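Local structure of structural protein (unclassified Rudivirus, 6WQ0) at residues 19-22 against 23-27; 30-33 against 34-38. The protein self-assembles into a helical, rod-shaped nucleocapsid, wrapping around the viral DNA, holding it in the A-form and protecting it. All coordinates share one frame; numbering follows the deposited sequence.

Overall arrangement
Contact 1 (19-22 with 23-27) and contact 2 (30-33 with 34-38) come in series along the chain: contact 1 covers the last turns of helix 10-24 and the bend after it, contact 2 a stretch of helix 27-48. Their centres are about 13 Å apart, and both lie well away from the centre of the chain, at about 28 and 25 Å. They meet through F24, whose ring atom CE1 is 4.1 Å from CD1 of I33. Both also touch the same second subunit, and both lie beside the DNA. This bent pair of helices therefore joins subunit to subunit while facing the nucleic acid that the capsid wraps.

Contact 1 (19-22 against 23-27); sequences AKFT and AFSNP. With nucleotides of chain A; nucleotides of chain B.
S25 reaches back to F21 near the end of helix 10-24. Its hydroxyl OG donates to O of F21 at 2.7 Å, while its backbone N makes weak bonds to O of F21 and O of T22. The chi1 of -47° sets OG beside the backbone N, which turns the hydroxyl back toward the helix. The two residues before it bond regularly, i to i-4: N of A23 donates to O of A19 and N of F24 to O of K20. CB of A23 lies beside the same two oxygens, 3.5 Å from O of A19.

K20 leaves this turn for the DNA. Its CB lies 3.9 Å from O3' of DT150 of chain A, and CG comes closer to that atom. CD then passes to the other strand, 3.4 Å from OP1 of DT143 of chain B, and CE stays beside that oxygen. At the tip, NZ donates to OP1 of DT143 of chain B at 2.6 Å and to OP1 of DA151 of chain A at 2.9 Å, with a weak bond to O3' of DT150. The chain bends at chi2, chi3 (-85°) and chi4, curling the ammonium between phosphates of both strands. One lysine thus bridges the two backbones, which fits the coordination of DNA phosphates by positively charged residues in this capsid. Its positive charge probably offsets part of theirs, and NZ also makes a salt bridge to a further DNA phosphate.

Beyond S25 the chain turns into helix 27-48, with N26 at its N-cap. The ring of F24 packs on A30 and I33 of that helix, and F21 meets W17 within helix 10-24. A second subunit covers K20 with its V37, and a third places its L34 against F24 and S25.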
ATOM      1  N   ALA C  19     -32.117  -4.558 -54.080  1.00 14.27           N
ATOM      2  CA  ALA C  19     -30.957  -5.103 -53.384  1.00 14.27           C
ATOM      3  C   ALA C  19     -29.720  -4.258 -53.637  1.00 14.27           C
ATOM      4  O   ALA C  19     -28.975  -3.929 -52.707  1.00 14.27           O
ATOM      5  CB  ALA C  19     -30.717  -6.546 -53.818  1.00 14.27           C
ATOM      6  N   LYS C  20     -29.492  -3.878 -54.894  1.00 13.76           N
ATOM      7  CA  LYS C  20     -28.310  -3.087 -55.215  1.00 13.76           C
ATOM      8  C   LYS C  20     -28.404  -1.679 -54.637  1.00 13.76           C
ATOM      9  O   LYS C  20     -27.391  -1.108 -54.220  1.00 13.76           O
ATOM     10  CB  LYS C  20     -28.110  -3.043 -56.726  1.00 13.76           C
ATOM     11  CG  LYS C  20     -27.802  -4.388 -57.339  1.00 13.76           C
ATOM     12  CD  LYS C  20     -26.512  -4.973 -56.793  1.00 13.76           C
ATOM     13  CE  LYS C  20     -25.302  -4.462 -57.536  1.00 13.76           C
ATOM     14  NZ  LYS C  20     -25.209  -5.042 -58.886  1.00 13.76           N
ATOM     15  N   PHE C  21     -29.608  -1.107 -54.596  1.00 14.32           N
ATOM     16  CA  PHE C  21     -29.788   0.219 -54.014  1.00 14.32           C
ATOM     17  C   PHE C  21     -29.566   0.192 -52.509  1.00 14.32           C
ATOM     18  O   PHE C  21     -28.969   1.111 -51.942  1.00 14.32           O
ATOM     19  CB  PHE C  21     -31.186   0.744 -54.347  1.00 14.32           C
ATOM     20  CG  PHE C  21     -31.350   2.222 -54.133  1.00 14.32           C
ATOM     21  CD1 PHE C  21     -31.029   3.120 -55.132  1.00 14.32           C
ATOM     22  CD2 PHE C  21     -31.826   2.715 -52.930  1.00 14.32           C
ATOM     23  CE1 PHE C  21     -31.171   4.476 -54.933  1.00 14.32           C
ATOM     24  CE2 PHE C  21     -31.968   4.069 -52.729  1.00 14.32           C
ATOM     25  CZ  PHE C  21     -31.645   4.948 -53.732  1.00 14.32           C
ATOM     26  N   THR C  22     -30.058  -0.851 -51.839  1.00 14.51           N
ATOM     27  CA  THR C  22     -29.825  -0.994 -50.408  1.00 14.51           C
ATOM     28  C   THR C  22     -28.350  -1.212 -50.107  1.00 14.51           C
ATOM     29  O   THR C  22     -27.837  -0.724 -49.094  1.00 14.51           O
ATOM     30  CB  THR C  22     -30.657  -2.153 -49.865  1.00 14.51           C
ATOM     31  OG1 THR C  22     -32.038  -1.920 -50.154  1.00 14.51           O
ATOM     32  CG2 THR C  22     -30.486  -2.278 -48.369  1.00 14.51           C
ATOM     33  N   ALA C  23     -27.650  -1.945 -50.974  1.00 14.76           N
ATOM     34  CA  ALA C  23     -26.216  -2.133 -50.791  1.00 14.76           C
ATOM     35  C   ALA C  23     -25.461  -0.822 -50.965  1.00 14.76           C
ATOM     36  O   ALA C  23     -24.573  -0.499 -50.172  1.00 14.76           O
ATOM     37  CB  ALA C  23     -25.694  -3.186 -51.765  1.00 14.76           C
ATOM     38  N   PHE C  24     -25.803  -0.050 -51.998  1.00 14.58           N
ATOM     39  CA  PHE C  24     -25.086   1.191 -52.270  1.00 14.58           C
ATOM     40  C   PHE C  24     -25.344   2.272 -51.227  1.00 14.58           C
ATOM     41  O   PHE C  24     -24.587   3.242 -51.166  1.00 14.58           O
ATOM     42  CB  PHE C  24     -25.449   1.709 -53.662  1.00 14.58           C
ATOM     43  CG  PHE C  24     -24.570   2.827 -54.146  1.00 14.58           C
ATOM     44  CD1 PHE C  24     -23.224   2.615 -54.382  1.00 14.58           C
ATOM     45  CD2 PHE C  24     -25.092   4.089 -54.370  1.00 14.58           C
ATOM     46  CE1 PHE C  24     -22.418   3.639 -54.821  1.00 14.58           C
ATOM     47  CE2 PHE C  24     -24.290   5.115 -54.812  1.00 14.58           C
ATOM     48  CZ  PHE C  24     -22.953   4.890 -55.035  1.00 14.58           C
ATOM     49  N   SER C  25     -26.386   2.140 -50.408  1.00 15.58           N
ATOM     50  CA  SER C  25     -26.631   3.109 -49.346  1.00 15.58           C
ATOM     51  C   SER C  25     -25.736   2.904 -48.134  1.00 15.58           C
ATOM     52  O   SER C  25     -25.757   3.739 -47.227  1.00 15.58           O
ATOM     53  CB  SER C  25     -28.093   3.063 -48.915  1.00 15.58           C
ATOM     54  OG  SER C  25     -28.946   3.073 -50.041  1.00 15.58           O
ATOM     55  N   ASN C  26     -24.971   1.821 -48.093  1.00 15.80           N
ATOM     56  CA  ASN C  26     -23.987   1.629 -47.041  1.00 15.80           C
ATOM     57  C   ASN C  26     -22.941   2.739 -47.115  1.00 15.80           C
ATOM     58  O   ASN C  26     -22.570   3.164 -48.213  1.00 15.80           O
ATOM     59  CB  ASN C  26     -23.322   0.259 -47.201  1.00 15.80           C
ATOM     60  CG  ASN C  26     -22.794  -0.304 -45.899  1.00 15.80           C
ATOM     61  OD1 ASN C  26     -21.645  -0.083 -45.532  1.00 15.80           O
ATOM     62  ND2 ASN C  26     -23.627  -1.065 -45.209  1.00 15.80           N
ATOM     63  N   PRO C  27     -22.453   3.240 -45.978  1.00 15.55           N
ATOM     64  CA  PRO C  27     -21.421   4.288 -46.044  1.00 15.55           C
ATOM     65  C   PRO C  27     -20.137   3.819 -46.704  1.00 15.55           C
ATOM     66  O   PRO C  27     -19.590   4.513 -47.570  1.00 15.55           O
ATOM     67  CB  PRO C  27     -21.211   4.655 -44.570  1.00 15.55           C
ATOM     68  CG  PRO C  27     -22.424   4.182 -43.874  1.00 15.55           C
ATOM     69  CD  PRO C  27     -22.869   2.966 -44.595  1.00 15.55           C
TER
ATOM     70  P    DT A 150     -22.676   0.058 -59.204  1.00 13.61           P
ATOM     71  OP1  DT A 150     -22.769  -0.892 -58.088  1.00 13.61           O
ATOM     72  OP2  DT A 150     -21.663  -0.124 -60.256  1.00 13.61           O
ATOM     73  O5'  DT A 150     -24.108   0.190 -59.907  1.00 13.61           O
ATOM     74  C5'  DT A 150     -24.847  -0.963 -60.296  1.00 13.61           C
ATOM     75  C4'  DT A 150     -26.333  -0.760 -60.038  1.00 13.61           C
ATOM     76  O4'  DT A 150     -26.714   0.610 -60.303  1.00 13.61           O
ATOM     77  C3'  DT A 150     -27.267  -1.542 -60.928  1.00 13.61           C
ATOM     78  O3'  DT A 150     -27.340  -2.881 -60.515  1.00 13.61           O
ATOM     79  C2'  DT A 150     -28.571  -0.809 -60.660  1.00 13.61           C
ATOM     80  C1'  DT A 150     -28.099   0.643 -60.623  1.00 13.61           C
ATOM     81  N1   DT A 150     -28.280   1.338 -61.918  1.00 13.61           N
ATOM     82  C2   DT A 150     -29.549   1.637 -62.350  1.00 13.61           C
ATOM     83  O2   DT A 150     -30.552   1.379 -61.719  1.00 13.61           O
ATOM     84  N3   DT A 150     -29.608   2.255 -63.557  1.00 13.61           N
ATOM     85  C4   DT A 150     -28.555   2.609 -64.356  1.00 13.61           C
ATOM     86  O4   DT A 150     -28.714   3.171 -65.427  1.00 13.61           O
ATOM     87  C5   DT A 150     -27.254   2.266 -63.851  1.00 13.61           C
ATOM     88  C7   DT A 150     -26.027   2.593 -64.644  1.00 13.61           C
ATOM     89  C6   DT A 150     -27.181   1.657 -62.669  1.00 13.61           C
TER
ATOM     90  P    DT B 143     -24.623  -8.614 -59.338  1.00 13.41           P
ATOM     91  OP1  DT B 143     -25.233  -7.596 -58.472  1.00 13.41           O
ATOM     92  OP2  DT B 143     -25.047  -8.753 -60.740  1.00 13.41           O
ATOM     93  O5'  DT B 143     -23.047  -8.411 -59.334  1.00 13.41           O
ATOM     94  C5'  DT B 143     -22.344  -8.318 -58.115  1.00 13.41           C
ATOM     95  C4'  DT B 143     -20.891  -7.960 -58.354  1.00 13.41           C
ATOM     96  O4'  DT B 143     -20.210  -9.047 -59.019  1.00 13.41           O
ATOM     97  C3'  DT B 143     -20.653  -6.783 -59.263  1.00 13.41           C
ATOM     98  O3'  DT B 143     -20.851  -5.571 -58.556  1.00 13.41           O
ATOM     99  C2'  DT B 143     -19.190  -7.000 -59.625  1.00 13.41           C
ATOM    100  C1'  DT B 143     -19.123  -8.524 -59.765  1.00 13.41           C
ATOM    101  N1   DT B 143     -19.228  -9.003 -61.175  1.00 13.41           N
ATOM    102  C2   DT B 143     -18.107  -9.030 -61.963  1.00 13.41           C
ATOM    103  O2   DT B 143     -17.010  -8.684 -61.576  1.00 13.41           O
ATOM    104  N3   DT B 143     -18.315  -9.478 -63.229  1.00 13.41           N
ATOM    105  C4   DT B 143     -19.498  -9.897 -63.776  1.00 13.41           C
ATOM    106  O4   DT B 143     -19.580 -10.290 -64.929  1.00 13.41           O
ATOM    107  C5   DT B 143     -20.632  -9.848 -62.901  1.00 13.41           C
ATOM    108  C7   DT B 143     -21.979 -10.270 -63.393  1.00 13.41           C
ATOM    109  C6   DT B 143     -20.445  -9.411 -61.659  1.00 13.41           C
TER
ATOM    110  P    DA A 151     -27.533  -4.051 -61.594  1.00 14.46           P
ATOM    111  OP1  DA A 151     -27.318  -5.323 -60.891  1.00 14.46           O
ATOM    112  OP2  DA A 151     -26.742  -3.728 -62.789  1.00 14.46           O
ATOM    113  O5'  DA A 151     -29.057  -3.941 -62.038  1.00 14.46           O
ATOM    114  C5'  DA A 151     -30.101  -4.257 -61.140  1.00 14.46           C
ATOM    115  C4'  DA A 151     -31.449  -4.024 -61.799  1.00 14.46           C
ATOM    116  O4'  DA A 151     -31.575  -2.633 -62.130  1.00 14.46           O
ATOM    117  C3'  DA A 151     -31.660  -4.758 -63.112  1.00 14.46           C
ATOM    118  O3'  DA A 151     -32.233  -6.015 -62.873  1.00 14.46           O
ATOM    119  C2'  DA A 151     -32.641  -3.863 -63.856  1.00 14.46           C
ATOM    120  C1'  DA A 151     -32.335  -2.482 -63.308  1.00 14.46           C
ATOM    121  N9   DA A 151     -31.606  -1.613 -64.225  1.00 14.46           N
ATOM    122  C8   DA A 151     -30.273  -1.338 -64.218  1.00 14.46           C
ATOM    123  N7   DA A 151     -29.908  -0.500 -65.151  1.00 14.46           N
ATOM    124  C5   DA A 151     -31.085  -0.201 -65.807  1.00 14.46           C
ATOM    125  C6   DA A 151     -31.379   0.634 -66.894  1.00 14.46           C
ATOM    126  N6   DA A 151     -30.462   1.351 -67.537  1.00 14.46           N
ATOM    127  N1   DA A 151     -32.660   0.704 -67.300  1.00 14.46           N
ATOM    128  C2   DA A 151     -33.574  -0.024 -66.663  1.00 14.46           C
ATOM    129  N3   DA A 151     -33.418  -0.829 -65.624  1.00 14.46           N
ATOM    130  C4   DA A 151     -32.137  -0.876 -65.246  1.00 14.46           C
TER

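Contact 2 (30-33 against 34-38); sequences ASTI and LTNVA
T32 and N36 stand side by side on one face of helix 27-48, an alpha-helical stretch in which each of four carbonyls from A30 to I33 accepts a backbone N-H four residues on. O of T32 takes two hydrogens from N36: backbone N at 2.9 Å and the side-chain amide ND2 at 3.2 Å. These donors arrive from opposite faces of the carbonyl plane, and ND2 sits 45° out of it. The amide is thereby tied back over its own helix, where ND2 also lies 3.6 Å from CG2 of T32.

At the next carbonyl back, T35 doubles the backbone bond in a similar way: OG1 makes a weak bond to O of S31, which already accepts N of T35. With chi1 at -70°, OG1 stands on the N side of CB, the side facing back to the preceding turn and O of S31. L34 contributes carbon instead, its CG 3.3 Å from O of A30.

Further out, OG1 of T32 bonds to O of T28 in the preceding turn. A second subunit lays its V29 on T32 and its A23 on N36; a third sets its S25 against L34. V37 packs on a DNA phosphate. Its CG2, between the backbone N and the carbonyl carbon, comes within 3.2 Å of O of I33.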
ATOM      1  N   ALA C  30     -20.663   2.933 -50.788  1.00 14.98           N
ATOM      2  CA  ALA C  30     -20.758   4.134 -51.611  1.00 14.98           C
ATOM      3  C   ALA C  30     -19.467   4.935 -51.566  1.00 14.98           C
ATOM      4  O   ALA C  30     -18.971   5.394 -52.601  1.00 14.98           O
ATOM      5  CB  ALA C  30     -21.935   4.988 -51.146  1.00 14.98           C
ATOM      6  N   SER C  31     -18.910   5.114 -50.367  1.00 15.25           N
ATOM      7  CA  SER C  31     -17.687   5.889 -50.214  1.00 15.25           C
ATOM      8  C   SER C  31     -16.545   5.288 -51.022  1.00 15.25           C
ATOM      9  O   SER C  31     -15.865   5.996 -51.770  1.00 15.25           O
ATOM     10  CB  SER C  31     -17.321   5.969 -48.735  1.00 15.25           C
ATOM     11  OG  SER C  31     -15.963   6.312 -48.559  1.00 15.25           O
ATOM     12  N   THR C  32     -16.322   3.979 -50.890  1.00 15.09           N
ATOM     13  CA  THR C  32     -15.233   3.323 -51.601  1.00 15.09           C
ATOM     14  C   THR C  32     -15.425   3.410 -53.107  1.00 15.09           C
ATOM     15  O   THR C  32     -14.489   3.745 -53.842  1.00 15.09           O
ATOM     16  CB  THR C  32     -15.128   1.865 -51.153  1.00 15.09           C
ATOM     17  OG1 THR C  32     -15.099   1.807 -49.725  1.00 15.09           O
ATOM     18  CG2 THR C  32     -13.871   1.226 -51.695  1.00 15.09           C
ATOM     19  N   ILE C  33     -16.638   3.130 -53.587  1.00 14.19           N
ATOM     20  CA  ILE C  33     -16.872   3.131 -55.030  1.00 14.19           C
ATOM     21  C   ILE C  33     -16.645   4.520 -55.610  1.00 14.19           C
ATOM     22  O   ILE C  33     -15.936   4.687 -56.610  1.00 14.19           O
ATOM     23  CB  ILE C  33     -18.282   2.605 -55.350  1.00 14.19           C
ATOM     24  CG1 ILE C  33     -18.427   1.153 -54.904  1.00 14.19           C
ATOM     25  CG2 ILE C  33     -18.570   2.711 -56.832  1.00 14.19           C
ATOM     26  CD1 ILE C  33     -19.739   0.537 -55.288  1.00 14.19           C
ATOM     27  N   LEU C  34     -17.233   5.543 -54.987  1.00 14.45           N
ATOM     28  CA  LEU C  34     -17.133   6.887 -55.541  1.00 14.45           C
ATOM     29  C   LEU C  34     -15.720   7.441 -55.419  1.00 14.45           C
ATOM     30  O   LEU C  34     -15.223   8.091 -56.345  1.00 14.45           O
ATOM     31  CB  LEU C  34     -18.146   7.804 -54.859  1.00 14.45           C
ATOM     32  CG  LEU C  34     -19.610   7.412 -55.068  1.00 14.45           C
ATOM     33  CD1 LEU C  34     -20.535   8.337 -54.315  1.00 14.45           C
ATOM     34  CD2 LEU C  34     -19.955   7.386 -56.543  1.00 14.45           C
ATOM     35  N   THR C  35     -15.048   7.187 -54.296  1.00 15.12           N
ATOM     36  CA  THR C  35     -13.671   7.635 -54.146  1.00 15.12           C
ATOM     37  C   THR C  35     -12.757   6.968 -55.166  1.00 15.12           C
ATOM     38  O   THR C  35     -11.834   7.602 -55.688  1.00 15.12           O
ATOM     39  CB  THR C  35     -13.196   7.361 -52.720  1.00 15.12           C
ATOM     40  OG1 THR C  35     -13.869   8.245 -51.818  1.00 15.12           O
ATOM     41  CG2 THR C  35     -11.707   7.576 -52.591  1.00 15.12           C
ATOM     42  N   ASN C  36     -13.011   5.697 -55.486  1.00 15.16           N
ATOM     43  CA  ASN C  36     -12.172   5.001 -56.456  1.00 15.16           C
ATOM     44  C   ASN C  36     -12.427   5.488 -57.876  1.00 15.16           C
ATOM     45  O   ASN C  36     -11.487   5.598 -58.670  1.00 15.16           O
ATOM     46  CB  ASN C  36     -12.401   3.495 -56.353  1.00 15.16           C
ATOM     47  CG  ASN C  36     -11.347   2.805 -55.524  1.00 15.16           C
ATOM     48  OD1 ASN C  36     -10.177   2.786 -55.884  1.00 15.16           O
ATOM     49  ND2 ASN C  36     -11.752   2.245 -54.402  1.00 15.16           N
ATOM     50  N   VAL C  37     -13.681   5.789 -58.225  1.00 14.72           N
ATOM     51  CA  VAL C  37     -13.979   6.219 -59.591  1.00 14.72           C
ATOM     52  C   VAL C  37     -13.896   7.729 -59.784  1.00 14.72           C
ATOM     53  O   VAL C  37     -14.163   8.207 -60.891  1.00 14.72           O
ATOM     54  CB  VAL C  37     -15.369   5.752 -60.073  1.00 14.72           C
ATOM     55  CG1 VAL C  37     -15.483   4.246 -60.004  1.00 14.72           C
ATOM     56  CG2 VAL C  37     -16.471   6.423 -59.280  1.00 14.72           C
ATOM     57  N   ALA C  38     -13.551   8.494 -58.748  1.00 14.60           N
ATOM     58  CA  ALA C  38     -13.474   9.948 -58.898  1.00 14.60           C
ATOM     59  C   ALA C  38     -12.516  10.424 -59.987  1.00 14.60           C
ATOM     60  O   ALA C  38     -12.933  11.255 -60.815  1.00 14.60           O
ATOM     61  CB  ALA C  38     -13.136  10.577 -57.546  1.00 14.60           C
TER